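Bacterial transferase hexapeptide (Three repeats) family protein (PDB 4M9C) probably acts as an acetyltransferase in the biosynthesis of UDP-N,N'-diacetylbacillosamine, a left-handed beta-helix enzyme with an N-terminal Rossmann-like domain. Local coordinates at residues Val99-Val104 against Cys117-Ile122; Leu111-Thr116 against His129-Ser134; Val136-Val141 against Asn155-Ile160; Val146-Gly151 against Ala164-Gly169; Leu181-Gly186 against Ala193-Ser198. All coordinates share one frame; numbering follows the deposited sequence. Where two conformers were deposited one is given.

Interaction 1. Residues Val99-Val104 against Cys117-Ile122; sequences VILDEV and CLTSNI
V99-V104 and C117-I122 follow equivalent courses on successive turns of the left-handed beta-helix. V99 pairs with C117, I100 with L118 and V104 with I122, all in parallel, so each residue stands over its counterpart one coil away.

Backbone hydrogen bonds carry most of the contact. L118 N donates to V99 O at 2.8 Å, and L101 N donates back to L118 O. A weak bond joins L101 N to T119 O. Past the corner the donors lie on the second coil: N121 N reaches D102 O at 2.8 Å and I122 N reaches E103 O at 3.1 Å.

One bond uses a side chain. D102 N donates to S120 OG over 3.2 Å. The hydroxyl lies beside its own backbone N (chi1 -58°), which turns it up to the neighbouring coil.

Apolar side chains meet their counterparts on the next coil. I100 and L118 run side by side in the same direction, with I100 CG1 4.1 Å from L118 CD2. V104 CG1 lies 4.1 Å from I122 CB. On the face of the 99-100/117-118 pair opposite I100 and L118, V99 CG1 meets C117 SG. The CB of L101 sits 3.0 Å from T119 O, a tight approach at the bend.

S120 and N121 meet the second subunit. N121 ND2 bonds to N46 OD1 of that subunit. S120 OG serves both junctions: it accepts from D102 N between the coils and bonds to K15 O of the second subunit.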
# COMPACT_ATOMS: atom_id res chain seq x y z
N VAL A 99 -10.47 -3.79 -1.94
CA VAL A 99 -10.68 -5.20 -1.67
C VAL A 99 -11.46 -5.38 -0.37
O VAL A 99 -11.11 -4.80 0.66
CB VAL A 99 -9.33 -5.95 -1.55
CG1 VAL A 99 -9.54 -7.39 -1.05
CG2 VAL A 99 -8.60 -5.94 -2.89
N ILE A 100 -12.53 -6.17 -0.43
CA ILE A 100 -13.31 -6.55 0.75
C ILE A 100 -13.51 -8.07 0.71
O ILE A 100 -13.98 -8.59 -0.30
CB ILE A 100 -14.69 -5.86 0.76
CG1 ILE A 100 -14.54 -4.33 0.77
CG2 ILE A 100 -15.53 -6.33 1.96
CD1 ILE A 100 -15.83 -3.60 0.41
N LEU A 101 -13.14 -8.78 1.78
CA LEU A 101 -13.25 -10.24 1.82
C LEU A 101 -14.56 -10.74 2.48
O LEU A 101 -15.64 -10.24 2.17
CB LEU A 101 -12.00 -10.85 2.46
CG LEU A 101 -10.69 -10.53 1.72
CD1 LEU A 101 -9.49 -11.26 2.33
CD2 LEU A 101 -10.80 -10.84 0.22
N ASP A 102 -14.45 -11.72 3.38
CA ASP A 102 -15.63 -12.42 3.90
C ASP A 102 -16.28 -11.77 5.12
O ASP A 102 -15.58 -11.31 6.01
CB ASP A 102 -15.27 -13.85 4.29
CG ASP A 102 -15.34 -14.83 3.12
OD1 ASP A 102 -15.85 -14.45 2.04
OD2 ASP A 102 -14.89 -15.98 3.31
N GLU A 103 -17.60 -11.79 5.18
CA GLU A 103 -18.31 -11.44 6.41
C GLU A 103 -17.92 -10.06 6.92
O GLU A 103 -17.64 -9.88 8.11
CB GLU A 103 -18.05 -12.49 7.49
CG GLU A 103 -18.48 -13.91 7.12
CD GLU A 103 -19.99 -14.08 7.03
OE1 GLU A 103 -20.73 -13.24 7.58
OE2 GLU A 103 -20.43 -15.08 6.42
N VAL A 104 -17.90 -9.09 6.02
CA VAL A 104 -17.64 -7.71 6.41
C VAL A 104 -18.95 -6.96 6.40
O VAL A 104 -19.62 -6.85 5.37
CB VAL A 104 -16.63 -7.03 5.49
CG1 VAL A 104 -16.42 -5.58 5.94
CG2 VAL A 104 -15.31 -7.79 5.52
N CYS A 117 -8.36 -1.92 1.93
CA CYS A 117 -8.57 -3.35 2.08
C CYS A 117 -9.27 -3.63 3.39
O CYS A 117 -8.82 -3.18 4.45
CB CYS A 117 -7.23 -4.08 2.03
SG CYS A 117 -7.37 -5.91 2.12
N LEU A 118 -10.38 -4.35 3.32
CA LEU A 118 -11.06 -4.87 4.50
C LEU A 118 -11.03 -6.39 4.37
O LEU A 118 -11.46 -6.93 3.35
CB LEU A 118 -12.51 -4.39 4.51
CG LEU A 118 -12.95 -3.06 5.15
CD1 LEU A 118 -11.83 -2.04 5.40
CD2 LEU A 118 -14.09 -2.45 4.36
N THR A 119 -10.51 -7.10 5.38
CA THR A 119 -10.38 -8.56 5.24
C THR A 119 -11.67 -9.31 5.62
O THR A 119 -12.66 -9.18 4.91
CB THR A 119 -9.12 -9.12 5.94
OG1 THR A 119 -9.19 -8.89 7.35
CG2 THR A 119 -7.85 -8.47 5.37
N SER A 120 -11.67 -10.08 6.70
CA SER A 120 -12.82 -10.93 7.02
C SER A 120 -13.33 -10.83 8.45
O SER A 120 -12.56 -10.66 9.39
CB SER A 120 -12.48 -12.41 6.73
OG SER A 120 -12.10 -12.58 5.38
N ASN A 121 -14.65 -10.97 8.61
CA ASN A 121 -15.26 -11.02 9.94
C ASN A 121 -15.04 -9.71 10.66
O ASN A 121 -14.36 -9.65 11.68
CB ASN A 121 -14.70 -12.19 10.75
CG ASN A 121 -15.11 -13.53 10.17
OD1 ASN A 121 -16.16 -14.07 10.52
ND2 ASN A 121 -14.31 -14.05 9.26
N ILE A 122 -15.61 -8.66 10.09
CA ILE A 122 -15.37 -7.29 10.52
C ILE A 122 -16.72 -6.61 10.64
O ILE A 122 -17.60 -6.82 9.81
CB ILE A 122 -14.52 -6.53 9.48
CG1 ILE A 122 -13.07 -7.01 9.55
CG2 ILE A 122 -14.64 -5.01 9.67
CD1 ILE A 122 -12.29 -6.74 8.30

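Interaction 2. Residues Leu111-Thr116 against His129-Ser134; sequences LLCPFT and HANIYS
L111 lies across the imidazole of H129. Its CD2 sits over one ring face, 3.8 Å from the centroid, in a CH-pi contact. L111 O accepts a bond from A130 N.

L112 points to the opposite sheet face, and its CD2 meets A130 CB at 3.8 Å. C113 N then donates to A130 O at 2.9 Å.

P114 CD touches I132 CG2 at 3.6 Å, and the proline carbonyl O takes a bond from Y133 N.

F115 and Y133 hold matching places in two type II turns, which form a corner of successive coils of the left-handed beta-helix. Their rings are almost parallel (3°), but slid apart so that they barely overlap. F115 CB instead lies over a face of the Y133 ring. Y133 OH bonds to F115 O of the third subunit.

T116 OG1 bonds back to C113 O at 2.6 Å, as S134 OG does to N131 O at 2.7 Å. T116 OG1 also bonds to T98 OG1. The chi1 of T116, 41°, leaves CG2 facing the next coil, 3.3 Å from N131 O. Each buried turn thus satisfies a carbonyl with its own hydroxyl, and the stacked corner carries the aromatic rings to the trimer interface.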
# COMPACT_ATOMS: atom_id res chain seq x y z
N LEU A 111 -16.86 5.35 3.05
CA LEU A 111 -16.07 5.93 1.98
C LEU A 111 -14.71 5.23 1.96
O LEU A 111 -13.91 5.40 2.87
CB LEU A 111 -15.88 7.43 2.23
CG LEU A 111 -14.85 8.12 1.33
CD1 LEU A 111 -15.32 8.12 -0.12
CD2 LEU A 111 -14.61 9.54 1.81
N LEU A 112 -14.47 4.41 0.94
CA LEU A 112 -13.24 3.63 0.87
C LEU A 112 -12.42 4.08 -0.33
O LEU A 112 -12.80 3.84 -1.47
CB LEU A 112 -13.55 2.13 0.78
CG LEU A 112 -14.56 1.63 1.82
CD1 LEU A 112 -15.04 0.18 1.54
CD2 LEU A 112 -14.00 1.75 3.22
N CYS A 113 -11.28 4.72 -0.06
CA CYS A 113 -10.46 5.30 -1.11
C CYS A 113 -9.57 4.25 -1.79
O CYS A 113 -9.58 3.08 -1.42
CB CYS A 113 -9.64 6.47 -0.53
SG CYS A 113 -10.71 7.81 0.15
N PRO A 114 -8.82 4.66 -2.83
CA PRO A 114 -7.97 3.71 -3.56
C PRO A 114 -6.97 2.95 -2.70
O PRO A 114 -6.39 3.50 -1.76
CB PRO A 114 -7.25 4.61 -4.56
CG PRO A 114 -8.27 5.71 -4.85
CD PRO A 114 -8.89 5.98 -3.50
N PHE A 115 -6.79 1.68 -3.03
CA PHE A 115 -5.86 0.78 -2.33
C PHE A 115 -6.26 0.47 -0.90
O PHE A 115 -5.40 0.18 -0.06
CB PHE A 115 -4.41 1.30 -2.40
CG PHE A 115 -3.91 1.48 -3.79
CD1 PHE A 115 -3.52 0.39 -4.55
CD2 PHE A 115 -3.87 2.75 -4.36
CE1 PHE A 115 -3.07 0.54 -5.86
CE2 PHE A 115 -3.42 2.91 -5.66
CZ PHE A 115 -3.02 1.81 -6.41
N THR A 116 -7.55 0.53 -0.61
CA THR A 116 -8.01 0.13 0.71
C THR A 116 -8.36 -1.35 0.73
O THR A 116 -8.65 -1.95 -0.30
CB THR A 116 -9.23 0.91 1.18
OG1 THR A 116 -10.15 1.08 0.08
CG2 THR A 116 -8.81 2.28 1.74
N HIS A 129 -14.64 6.32 7.27
CA HIS A 129 -13.79 6.87 6.22
C HIS A 129 -12.44 6.17 6.24
O HIS A 129 -11.73 6.22 7.25
CB HIS A 129 -13.59 8.37 6.41
CG HIS A 129 -14.70 9.21 5.87
ND1 HIS A 129 -14.50 10.49 5.41
CD2 HIS A 129 -16.02 8.96 5.71
CE1 HIS A 129 -15.65 11.00 4.99
NE2 HIS A 129 -16.59 10.09 5.17
N ALA A 130 -12.09 5.53 5.13
CA ALA A 130 -10.79 4.89 4.98
C ALA A 130 -10.09 5.53 3.79
O ALA A 130 -10.47 5.30 2.65
CB ALA A 130 -10.95 3.42 4.73
N ASN A 131 -9.08 6.34 4.05
CA ASN A 131 -8.33 6.97 2.97
C ASN A 131 -7.30 6.02 2.40
O ASN A 131 -7.14 4.90 2.89
CB ASN A 131 -7.66 8.27 3.42
CG ASN A 131 -7.75 9.37 2.36
OD1 ASN A 131 -7.50 9.14 1.16
ND2 ASN A 131 -8.14 10.56 2.79
N ILE A 132 -6.60 6.48 1.37
CA ILE A 132 -5.74 5.60 0.58
C ILE A 132 -4.75 4.74 1.37
O ILE A 132 -4.09 5.20 2.31
CB ILE A 132 -5.04 6.37 -0.54
CG1 ILE A 132 -4.22 7.52 0.01
CG2 ILE A 132 -6.07 6.94 -1.51
CD1 ILE A 132 -3.43 8.23 -1.07
N TYR A 133 -4.68 3.48 0.97
CA TYR A 133 -3.77 2.48 1.56
C TYR A 133 -4.11 2.09 2.99
O TYR A 133 -3.36 1.35 3.60
CB TYR A 133 -2.30 2.93 1.50
CG TYR A 133 -1.83 3.25 0.10
CD1 TYR A 133 -1.33 2.25 -0.73
CD2 TYR A 133 -1.87 4.55 -0.38
CE1 TYR A 133 -0.89 2.54 -2.01
CE2 TYR A 133 -1.44 4.85 -1.64
CZ TYR A 133 -0.96 3.85 -2.46
OH TYR A 133 -0.53 4.17 -3.72
N SER A 134 -5.22 2.57 3.54
CA SER A 134 -5.61 2.11 4.87
C SER A 134 -6.30 0.74 4.80
O SER A 134 -6.87 0.37 3.77
CB SER A 134 -6.47 3.14 5.62
OG SER A 134 -7.74 3.32 5.01

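Interaction 3. Residues Val136-Val141 against Asn155-Ile160; sequences VAHDCV and NGNIHI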
# COMPACT_ATOMS: atom_id res chain seq x y z
N VAL A 136 -8.38 -2.60 7.33
CA VAL A 136 -8.89 -3.18 8.56
C VAL A 136 -8.78 -4.70 8.44
O VAL A 136 -9.31 -5.29 7.49
CB VAL A 136 -10.37 -2.81 8.77
CG1 VAL A 136 -10.89 -3.44 10.06
CG2 VAL A 136 -10.56 -1.29 8.76
N ALA A 137 -8.10 -5.34 9.38
CA ALA A 137 -7.86 -6.77 9.30
C ALA A 137 -8.91 -7.56 10.08
O ALA A 137 -9.92 -6.98 10.50
CB ALA A 137 -6.48 -7.11 9.77
N HIS A 138 -8.67 -8.85 10.29
CA HIS A 138 -9.72 -9.77 10.73
C HIS A 138 -10.22 -9.53 12.16
O HIS A 138 -9.44 -9.17 13.04
CB HIS A 138 -9.23 -11.23 10.62
CG HIS A 138 -8.14 -11.56 11.58
ND1 HIS A 138 -8.39 -12.01 12.86
CD2 HIS A 138 -6.80 -11.48 11.47
CE1 HIS A 138 -7.25 -12.20 13.50
NE2 HIS A 138 -6.26 -11.88 12.68
N ASP A 139 -11.52 -9.73 12.36
CA ASP A 139 -12.12 -9.72 13.69
C ASP A 139 -12.07 -8.36 14.38
O ASP A 139 -11.98 -8.27 15.59
CB ASP A 139 -11.49 -10.81 14.57
CG ASP A 139 -11.73 -12.21 14.01
OD1 ASP A 139 -12.91 -12.59 13.87
OD2 ASP A 139 -10.75 -12.90 13.68
N CYS A 140 -12.13 -7.29 13.60
CA CYS A 140 -12.15 -5.96 14.19
C CYS A 140 -13.58 -5.47 14.34
O CYS A 140 -14.46 -5.90 13.60
CB CYS A 140 -11.37 -4.97 13.34
SG CYS A 140 -9.63 -5.23 13.44
N VAL A 141 -13.81 -4.61 15.32
CA VAL A 141 -15.09 -3.94 15.45
C VAL A 141 -14.80 -2.45 15.45
O VAL A 141 -13.98 -1.95 16.23
CB VAL A 141 -15.83 -4.36 16.74
CG1 VAL A 141 -17.14 -3.59 16.86
CG2 VAL A 141 -16.07 -5.88 16.74
N ASN A 155 -4.65 -3.79 12.43
CA ASN A 155 -4.54 -5.24 12.39
C ASN A 155 -5.64 -5.98 13.14
O ASN A 155 -6.67 -5.40 13.47
CB ASN A 155 -3.15 -5.67 12.83
CG ASN A 155 -2.08 -5.13 11.92
OD1 ASN A 155 -1.31 -4.23 12.29
ND2 ASN A 155 -2.04 -5.64 10.71
N GLY A 156 -5.43 -7.26 13.41
CA GLY A 156 -6.50 -8.10 13.90
C GLY A 156 -6.94 -7.89 15.34
O GLY A 156 -6.15 -7.49 16.19
N ASN A 157 -8.21 -8.18 15.60
CA ASN A 157 -8.76 -8.15 16.95
C ASN A 157 -8.59 -6.80 17.62
O ASN A 157 -8.14 -6.71 18.77
CB ASN A 157 -8.17 -9.26 17.82
CG ASN A 157 -8.78 -10.62 17.51
OD1 ASN A 157 -9.97 -10.86 17.74
ND2 ASN A 157 -7.95 -11.52 16.99
N ILE A 158 -8.96 -5.75 16.90
CA ILE A 158 -8.89 -4.40 17.43
C ILE A 158 -10.30 -3.83 17.45
O ILE A 158 -11.08 -4.03 16.51
CB ILE A 158 -7.96 -3.53 16.57
CG1 ILE A 158 -6.52 -4.05 16.70
CG2 ILE A 158 -8.06 -2.05 16.97
CD1 ILE A 158 -5.55 -3.48 15.68
N HIS A 159 -10.65 -3.16 18.54
CA HIS A 159 -11.94 -2.47 18.62
C HIS A 159 -11.67 -0.97 18.66
O HIS A 159 -11.02 -0.47 19.58
CB HIS A 159 -12.74 -2.92 19.85
CG HIS A 159 -13.07 -4.39 19.85
ND1 HIS A 159 -13.81 -4.98 20.85
CD2 HIS A 159 -12.77 -5.37 18.97
CE1 HIS A 159 -13.96 -6.27 20.59
NE2 HIS A 159 -13.34 -6.53 19.45
N ILE A 160 -12.12 -0.27 17.63
CA ILE A 160 -11.93 1.17 17.54
C ILE A 160 -13.29 1.82 17.76
O ILE A 160 -14.21 1.63 16.97
CB ILE A 160 -11.36 1.57 16.16
CG1 ILE A 160 -9.98 0.92 15.98
CG2 ILE A 160 -11.27 3.07 16.03
CD1 ILE A 160 -9.34 1.20 14.64
O HOH W 1 -13.34 -8.78 17.99
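The carbonyl O of D139 and the NE2 of H159 share one water. Water 1 donates to D139 O at 2.8 Å and lies 2.7 Å from H159 NE2, in the plane of the imidazole at its edge. It bridges the two coils where the backbones make no direct bond.

The other bonds run between main chains. N157 N donates to H138 O at 3.0 Å. Further on, V141 N donates to I158 O and I160 N donates to V141 O, the parallel ladder of the strand starting at I158.

H138 carries the main side-chain contact. Its chi1 of 68° puts the ring between its own backbone N and carbonyl carbon, and G156 CA lies over one ring face, 4.1 Å from the centroid. The amide of N157 is turned perpendicular to the ring, with ND2 3.6 Å from H138 CE1. H138 ND1 donates to D139 OD2 over 2.7 Å, on the anti side of the carboxylate. D139 OD1 forms a salt bridge with K15 of the second subunit, and the H138 ring meets F13 of that subunit at a steep angle.

V141 crosses H159 obliquely. Its CG2 lies over a face of that ring in a second CH-pi contact.

These residues form a corner of the left-handed beta-helix at the subunit boundary. The bond from H138 ND1 to D139 OD2 limits the rotation of the ring. The carboxylate also meets the neighbouring chain, so D139 is shared between its own histidine and K15 of the second subunit.

Interaction 4. Residues Val146-Gly151 against Ala164-Gly169; sequences VTFAPG and AYIGTG
T147 and Y165 cross on one face of the sheet, where their strands pair in parallel. The methyl CG2 of T147 lies 3.7 Å from Y165 CD2 and approaches the ring obliquely. With CG anti to its backbone N (chi1 174°), the tyrosine runs along the strand toward A149. Its OH ends 3.4 Å from A149 CB. T147 OG1 turns elsewhere, to hydrogen bonds with R76 and A71 O.

F148 and I166 occupy the other face. They lie alongside each other and point the same way. I166 CG1 reaches the F148 ring at CE2, 3.5 Å away, from an oblique direction. I160 and V136 also pack on this phenyl ring, and F128 meets it edge-to-face, so the F148 and I166 side chains fill the interior of the coil.

Strands 147-148 and 165-166 lie on one of the three flat sides of the left-handed beta-helix, the hexapeptide-repeat fold, and the segments then run into a corner. The two segments run 4° apart end to end. T147 N donates to A164 O, I166 N to T147 O at 2.9 Å, and A149 N to I166 O.

A149 is small enough to face the next coil directly. Its CB rests 3.4 Å from T168 N and 3.3 Å from I166 O. At the corner P150 O accepts two bonds, from G169 N at 3.0 Å and from T168 OG1 at 2.9 Å. The hydroxyl donor stands 26° out of the carbonyl plane. T168 and P150 both pack on Y135 of the third subunit. G151 and G169 both take a positive phi as the chain turns.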
# COMPACT_ATOMS: atom_id res chain seq x y z
N VAL A 146 -15.72 7.02 12.52
CA VAL A 146 -14.30 6.73 12.63
C VAL A 146 -13.61 7.10 11.33
O VAL A 146 -14.15 6.91 10.23
CB VAL A 146 -14.07 5.24 12.96
CG1 VAL A 146 -12.60 4.88 12.85
CG2 VAL A 146 -14.61 4.93 14.36
N THR A 147 -12.40 7.65 11.46
CA THR A 147 -11.64 8.11 10.32
C THR A 147 -10.26 7.50 10.30
O THR A 147 -9.52 7.60 11.29
CB THR A 147 -11.50 9.65 10.35
OG1 THR A 147 -12.79 10.24 10.24
CG2 THR A 147 -10.64 10.13 9.20
N PHE A 148 -9.91 6.85 9.20
CA PHE A 148 -8.56 6.32 8.98
C PHE A 148 -7.91 7.23 7.96
O PHE A 148 -8.37 7.32 6.82
CB PHE A 148 -8.59 4.90 8.37
CG PHE A 148 -8.79 3.79 9.38
CD1 PHE A 148 -8.41 2.49 9.07
CD2 PHE A 148 -9.38 4.03 10.61
CE1 PHE A 148 -8.59 1.46 9.98
CE2 PHE A 148 -9.57 3.01 11.52
CZ PHE A 148 -9.18 1.72 11.21
N ALA A 149 -6.84 7.91 8.37
CA ALA A 149 -6.06 8.72 7.45
C ALA A 149 -5.33 7.75 6.53
O ALA A 149 -5.32 6.55 6.78
CB ALA A 149 -5.08 9.58 8.23
N PRO A 150 -4.69 8.27 5.48
CA PRO A 150 -3.97 7.43 4.52
C PRO A 150 -2.87 6.59 5.17
O PRO A 150 -2.11 7.09 5.99
CB PRO A 150 -3.35 8.44 3.54
CG PRO A 150 -4.18 9.67 3.69
CD PRO A 150 -4.66 9.70 5.11
N GLY A 151 -2.82 5.31 4.80
CA GLY A 151 -1.77 4.43 5.26
C GLY A 151 -1.98 3.94 6.68
O GLY A 151 -1.07 3.36 7.27
N ALA A 164 -13.02 7.93 16.87
CA ALA A 164 -11.56 7.83 16.89
C ALA A 164 -10.97 8.27 15.54
O ALA A 164 -11.60 8.12 14.50
CB ALA A 164 -11.14 6.43 17.23
N TYR A 165 -9.76 8.82 15.56
CA TYR A 165 -9.05 9.20 14.34
C TYR A 165 -7.71 8.47 14.34
O TYR A 165 -6.93 8.62 15.27
CB TYR A 165 -8.82 10.72 14.30
CG TYR A 165 -7.95 11.20 13.14
CD1 TYR A 165 -6.57 11.28 13.26
CD2 TYR A 165 -8.52 11.57 11.92
CE1 TYR A 165 -5.78 11.72 12.21
CE2 TYR A 165 -7.73 12.01 10.86
CZ TYR A 165 -6.36 12.08 11.01
OH TYR A 165 -5.56 12.51 9.97
N ILE A 166 -7.46 7.67 13.30
CA ILE A 166 -6.18 6.98 13.16
C ILE A 166 -5.32 7.72 12.15
O ILE A 166 -5.65 7.78 10.96
CB ILE A 166 -6.36 5.51 12.73
CG1 ILE A 166 -7.45 4.84 13.58
CG2 ILE A 166 -5.04 4.76 12.86
CD1 ILE A 166 -7.17 4.87 15.09
N GLY A 167 -4.19 8.25 12.62
CA GLY A 167 -3.37 9.15 11.83
C GLY A 167 -2.62 8.50 10.69
O GLY A 167 -2.53 7.28 10.60
N THR A 168 -2.09 9.34 9.80
CA THR A 168 -1.47 8.86 8.57
C THR A 168 -0.21 8.02 8.86
O THR A 168 0.70 8.45 9.59
CB THR A 168 -1.19 10.05 7.57
OG1 THR A 168 -0.56 9.55 6.38
CG2 THR A 168 -0.30 11.10 8.20
N GLY A 169 -0.18 6.81 8.32
CA GLY A 169 0.95 5.92 8.52
C GLY A 169 0.99 5.25 9.89
O GLY A 169 1.93 4.54 10.19

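Interaction 5. Residues Leu181-Gly186 against Ala193-Ser198; sequences LIIGKG and AVVTKS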
# COMPACT_ATOMS: atom_id res chain seq x y z
N LEU A 181 -7.34 -5.23 21.42
CA LEU A 181 -6.72 -3.93 21.66
C LEU A 181 -7.79 -2.86 21.38
O LEU A 181 -8.46 -2.89 20.35
CB LEU A 181 -5.49 -3.74 20.78
CG LEU A 181 -4.66 -2.50 21.13
CD1 LEU A 181 -3.22 -2.62 20.66
CD2 LEU A 181 -5.30 -1.23 20.57
N ILE A 182 -7.95 -1.93 22.31
CA ILE A 182 -9.01 -0.94 22.20
C ILE A 182 -8.46 0.46 21.98
O ILE A 182 -7.56 0.90 22.69
CB ILE A 182 -9.89 -0.94 23.46
CG1 ILE A 182 -10.52 -2.32 23.67
CG2 ILE A 182 -10.97 0.13 23.35
CD1 ILE A 182 -11.21 -2.46 25.01
N ILE A 183 -9.00 1.12 20.96
CA ILE A 183 -8.78 2.54 20.74
C ILE A 183 -10.03 3.25 21.25
O ILE A 183 -11.11 3.08 20.69
CB ILE A 183 -8.61 2.85 19.24
CG1 ILE A 183 -7.44 2.06 18.65
CG2 ILE A 183 -8.41 4.34 19.01
CD1 ILE A 183 -6.13 2.29 19.40
N GLY A 184 -9.89 4.03 22.31
CA GLY A 184 -11.05 4.61 22.97
C GLY A 184 -11.82 5.66 22.20
O GLY A 184 -11.32 6.29 21.26
N LYS A 185 -13.07 5.86 22.60
CA LYS A 185 -13.94 6.82 21.95
C LYS A 185 -13.25 8.19 21.83
O LYS A 185 -12.73 8.73 22.80
CB LYS A 185 -15.26 6.91 22.71
CG LYS A 185 -16.17 8.03 22.27
CD LYS A 185 -17.56 7.92 22.91
CE LYS A 185 -18.38 9.19 22.66
NZ LYS A 185 -18.41 9.56 21.21
N GLY A 186 -13.21 8.73 20.61
CA GLY A 186 -12.66 10.04 20.35
C GLY A 186 -11.16 10.17 20.53
O GLY A 186 -10.62 11.28 20.50
N ALA A 193 2.39 6.97 14.48
CA ALA A 193 2.46 6.33 15.79
C ALA A 193 2.43 4.80 15.67
O ALA A 193 1.75 4.25 14.81
CB ALA A 193 1.35 6.81 16.69
N VAL A 194 3.19 4.13 16.53
CA VAL A 194 3.19 2.66 16.56
C VAL A 194 2.51 2.23 17.86
O VAL A 194 3.13 2.23 18.93
CB VAL A 194 4.63 2.10 16.44
CG1 VAL A 194 4.64 0.56 16.49
CG2 VAL A 194 5.25 2.58 15.13
N VAL A 195 1.23 1.90 17.76
CA VAL A 195 0.41 1.65 18.93
C VAL A 195 0.55 0.21 19.41
O VAL A 195 0.18 -0.71 18.69
CB VAL A 195 -1.07 1.94 18.63
CG1 VAL A 195 -1.92 1.79 19.89
CG2 VAL A 195 -1.22 3.34 18.05
N THR A 196 1.07 0.04 20.62
CA THR A 196 1.36 -1.29 21.16
C THR A 196 0.40 -1.71 22.26
O THR A 196 0.46 -2.83 22.75
CB THR A 196 2.80 -1.36 21.70
OG1 THR A 196 2.95 -0.44 22.78
CG2 THR A 196 3.79 -0.99 20.60
N LYS A 197 -0.52 -0.83 22.63
CA LYS A 197 -1.49 -1.18 23.66
C LYS A 197 -2.71 -0.29 23.54
O LYS A 197 -2.66 0.73 22.85
CB LYS A 197 -0.87 -1.05 25.05
CG LYS A 197 -0.30 0.31 25.31
CD LYS A 197 0.52 0.34 26.61
CE LYS A 197 1.13 1.71 26.81
NZ LYS A 197 1.73 1.90 28.16
N SER A 198 -3.78 -0.67 24.23
CA SER A 198 -5.01 0.11 24.21
C SER A 198 -4.77 1.59 24.52
O SER A 198 -3.91 1.94 25.32
CB SER A 198 -6.03 -0.49 25.17
OG SER A 198 -6.42 -1.78 24.73
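At the C-terminal end of the left-handed beta-helix, the strand 181-183 meets the chain that leaves strand 194-195.

One hydrogen bond joins them. I182 N donates to S198 OG at 2.9 Å, almost straight at 171°. The serine hydroxyl sits beside its own backbone N (chi1 -65°), and from there it reaches the edge of the strand. The rest of S198 follows closely: its CA makes a CA-H...O contact with I182 O at 3.1 Å, and its CB lies 3.2 Å from the same oxygen.

L181 covers the neighbouring backbone. Its CG is anti to the backbone N (chi1 -171°), which carries both methyl groups over K197 and S198. CD1 lies 3.7 Å from K197 C, and CD2 lies 3.9 Å from S198 CA. The leucine therefore packs on main-chain atoms more than on side chains.

Deeper in, I183 CD1 approaches V195 CG1 at 4.3 Å, a loose apolar touch between two buried side chains. The backbone of L181 and I183 is bonded on its other edge to H159 of the preceding coil. The chain after strand 194-195 comes onto strand 181-183 as the next coil begins, and I182 also bonds to V199. Such coil-on-coil succession is typical of the left-handed beta-helix.

In the fold
All five interactions join neighbouring coils of one beta-helix, and interaction 5 is the last of them, toward the C-terminal end. Interactions 1 and 3 are consecutive on one corner, centres 10 Å apart, joined by C117 O to V136 N at 3.0 Å. Interactions 2 and 4, also 10 Å apart, share a sheet through H129 O and F148 N at 2.7 Å. Interaction 3 passes to interaction 5 where H159 N meets L181 O at 2.9 Å. Inside the helix, I160 CD1 of interaction 3 touches F148 CZ of interaction 4 at 3.5 Å. Interactions 1 and 3 both meet K15 of the second subunit. D139 with K15, and H138 with F13 of that subunit, place the H138-D139 pair at a subunit boundary.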